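Local coordinates for purine nucleoside phosphorylase (Schistosoma mansoni, PDB 5CXS), which catalyses the reversible phosphorolysis of purine nucleosides, probably inosine and guanosine above all, to the free purine base and ribose 1-phosphate, at residues G73-R78 against W276-I281. Sequence-based numbering, arbitrary orientation.
Sequences GSVGGR and WFKEII
Lys278 and Ile281, one turn apart on helix 259-283, meet Val75, Gly76 and Arg78 at a type I' beta hairpin turn joining strands 69-75 and 78-84 of the phosphorylase fold. Positive phi at Gly76 and Gly77 (59° and 74°) fits type I', and Val75 N to Arg78 O and Arg78 N to Val75 O, both 2.9 Å, close the hairpin. Along the helix, Lys278 comes first: its CG, anti to the backbone N (chi1 -174°), lies 3.8 Å from Val75 CG1, the two side chains crossing at about a right angle. Here only the aliphatic part of the lysine makes the contact. The backbones come nearest here, Gly76 CA lying 5.9 Å from Lys278 CA. Ile281 follows, its CG2 directed at the turn, 3.3 Å from Val75 O and 3.8 Å from Arg78 CG; Leu114 of strand 112-121 also packs on this isoleucine. No direct hydrogen bond joins the segments. Instead the Arg78 guanidinium, its chain bent at chi2 and chi3, is linked to the helix through a water, while NH2 forms a salt bridge with Asp28 and NH1 also bonds Pro285 O. Lying in the guanidinium plane, the water accepts from Arg78 NH1 at 2.6 Å and donates to Ile281 O at 2.9 Å.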
loop_
_atom_site.group_PDB
_atom_site.type_symbol
_atom_site.label_atom_id
_atom_site.label_comp_id
_atom_site.label_asym_id
_atom_site.label_seq_id
_atom_site.Cartn_x
_atom_site.Cartn_y
_atom_site.Cartn_z
ATOM N N GLY A 73 33.748 -14.269 -8.010
ATOM C CA GLY A 73 35.197 -14.349 -7.933
ATOM C C GLY A 73 35.655 -14.129 -6.513
ATOM O O GLY A 73 34.934 -14.478 -5.594
ATOM N N SER A 74 36.863 -13.583 -6.339
ATOM C CA SER A 74 37.433 -13.392 -4.996
ATOM C C SER A 74 37.609 -11.938 -4.672
ATOM O O SER A 74 38.059 -11.160 -5.491
ATOM C CB SER A 74 38.814 -14.054 -4.848
ATOM O OG SER A 74 38.729 -15.393 -5.250
ATOM N N VAL A 75 37.294 -11.600 -3.442
ATOM C CA VAL A 75 37.621 -10.290 -2.891
ATOM C C VAL A 75 38.039 -10.496 -1.461
ATOM O O VAL A 75 37.346 -11.170 -0.690
ATOM C CB VAL A 75 36.433 -9.297 -2.865
ATOM C CG1 VAL A 75 36.893 -7.970 -2.213
ATOM C CG2 VAL A 75 35.895 -9.046 -4.248
ATOM N N GLY A 76 39.153 -9.892 -1.097
ATOM C CA GLY A 76 39.560 -9.887 0.285
ATOM C C GLY A 76 39.738 -11.293 0.791
ATOM O O GLY A 76 39.415 -11.570 1.949
ATOM N N GLY A 77 40.214 -12.171 -0.098
ATOM C CA GLY A 77 40.456 -13.569 0.220
ATOM C C GLY A 77 39.236 -14.464 0.359
ATOM O O GLY A 77 39.356 -15.622 0.827
ATOM N N ARG A 78 38.060 -13.945 -0.031
ATOM C CA ARG A 78 36.825 -14.700 0.098
ATOM C C ARG A 78 36.110 -14.852 -1.231
ATOM O O ARG A 78 36.252 -14.012 -2.108
ATOM C CB ARG A 78 35.861 -14.015 1.094
ATOM C CG ARG A 78 36.480 -13.794 2.502
ATOM C CD ARG A 78 36.773 -15.133 3.193
ATOM N NE ARG A 78 35.643 -16.061 3.221
ATOM C CZ ARG A 78 34.708 -16.143 4.182
ATOM N NH1 ARG A 78 34.735 -15.329 5.235
ATOM N NH2 ARG A 78 33.735 -17.067 4.085
ATOM N N TRP A 276 35.962 0.186 2.768
ATOM C CA TRP A 276 35.254 -0.298 3.960
ATOM C C TRP A 276 34.674 -1.710 3.778
ATOM O O TRP A 276 34.875 -2.624 4.635
ATOM C CB TRP A 276 34.134 0.690 4.286
ATOM C CG TRP A 276 33.454 0.524 5.608
ATOM C CD1 TRP A 276 33.877 -0.225 6.685
ATOM C CD2 TRP A 276 32.238 1.144 6.003
ATOM N NE1 TRP A 276 33.024 -0.059 7.741
ATOM C CE2 TRP A 276 31.992 0.761 7.339
ATOM C CE3 TRP A 276 31.342 2.004 5.363
ATOM C CZ2 TRP A 276 30.872 1.211 8.052
ATOM C CZ3 TRP A 276 30.226 2.436 6.053
ATOM C CH2 TRP A 276 29.995 2.042 7.391
ATOM N N PHE A 277 33.979 -1.924 2.659
ATOM C CA PHE A 277 33.351 -3.227 2.459
ATOM C C PHE A 277 34.365 -4.312 2.171
ATOM O O PHE A 277 34.150 -5.464 2.612
ATOM C CB PHE A 277 32.275 -3.139 1.375
ATOM C CG PHE A 277 30.917 -2.772 1.951
ATOM C CD1 PHE A 277 30.785 -1.662 2.774
ATOM C CD2 PHE A 277 29.816 -3.544 1.716
ATOM C CE1 PHE A 277 29.555 -1.348 3.335
ATOM C CE2 PHE A 277 28.586 -3.203 2.252
ATOM C CZ PHE A 277 28.472 -2.130 3.085
ATOM N N LYS A 278 35.459 -3.958 1.481
ATOM C CA LYS A 278 36.515 -4.927 1.232
ATOM C C LYS A 278 37.083 -5.372 2.571
ATOM O O LYS A 278 37.329 -6.557 2.757
ATOM C CB LYS A 278 37.647 -4.368 0.345
ATOM C CG LYS A 278 38.725 -5.441 -0.051
ATOM C CD LYS A 278 39.986 -4.868 -0.748
ATOM C CE LYS A 278 39.625 -4.017 -1.965
ATOM N NZ LYS A 278 40.775 -3.808 -2.908
ATOM N N GLU A 279 37.289 -4.433 3.500
ATOM C CA GLU A 279 37.852 -4.816 4.800
ATOM C C GLU A 279 36.821 -5.630 5.615
ATOM O O GLU A 279 37.189 -6.613 6.255
ATOM C CB GLU A 279 38.344 -3.580 5.563
ATOM C CG GLU A 279 38.818 -3.836 7.013
ATOM C CD GLU A 279 40.151 -4.579 7.149
ATOM O OE1 GLU A 279 40.842 -4.805 6.118
ATOM O OE2 GLU A 279 40.505 -4.929 8.310
ATOM N N ILE A 280 35.536 -5.286 5.541
ATOM C CA ILE A 280 34.511 -6.095 6.195
ATOM C C ILE A 280 34.574 -7.547 5.713
ATOM O O ILE A 280 34.560 -8.468 6.520
ATOM C CB ILE A 280 33.094 -5.539 5.944
ATOM C CG1 ILE A 280 32.934 -4.261 6.778
ATOM C CG2 ILE A 280 32.056 -6.606 6.286
ATOM C CD1 ILE A 280 31.680 -3.404 6.383
ATOM N N ILE A 281 34.670 -7.731 4.397
ATOM C CA ILE A 281 34.697 -9.074 3.817
ATOM C C ILE A 281 35.879 -9.854 4.386
ATOM O O ILE A 281 35.741 -11.020 4.715
ATOM C CB ILE A 281 34.766 -9.005 2.280
ATOM C CG1 ILE A 281 33.378 -8.609 1.748
ATOM C CG2 ILE A 281 35.196 -10.333 1.674
ATOM C CD1 ILE A 281 33.382 -7.947 0.385
HETATM O O HOH W 1 36.520 -13.548 6.004
#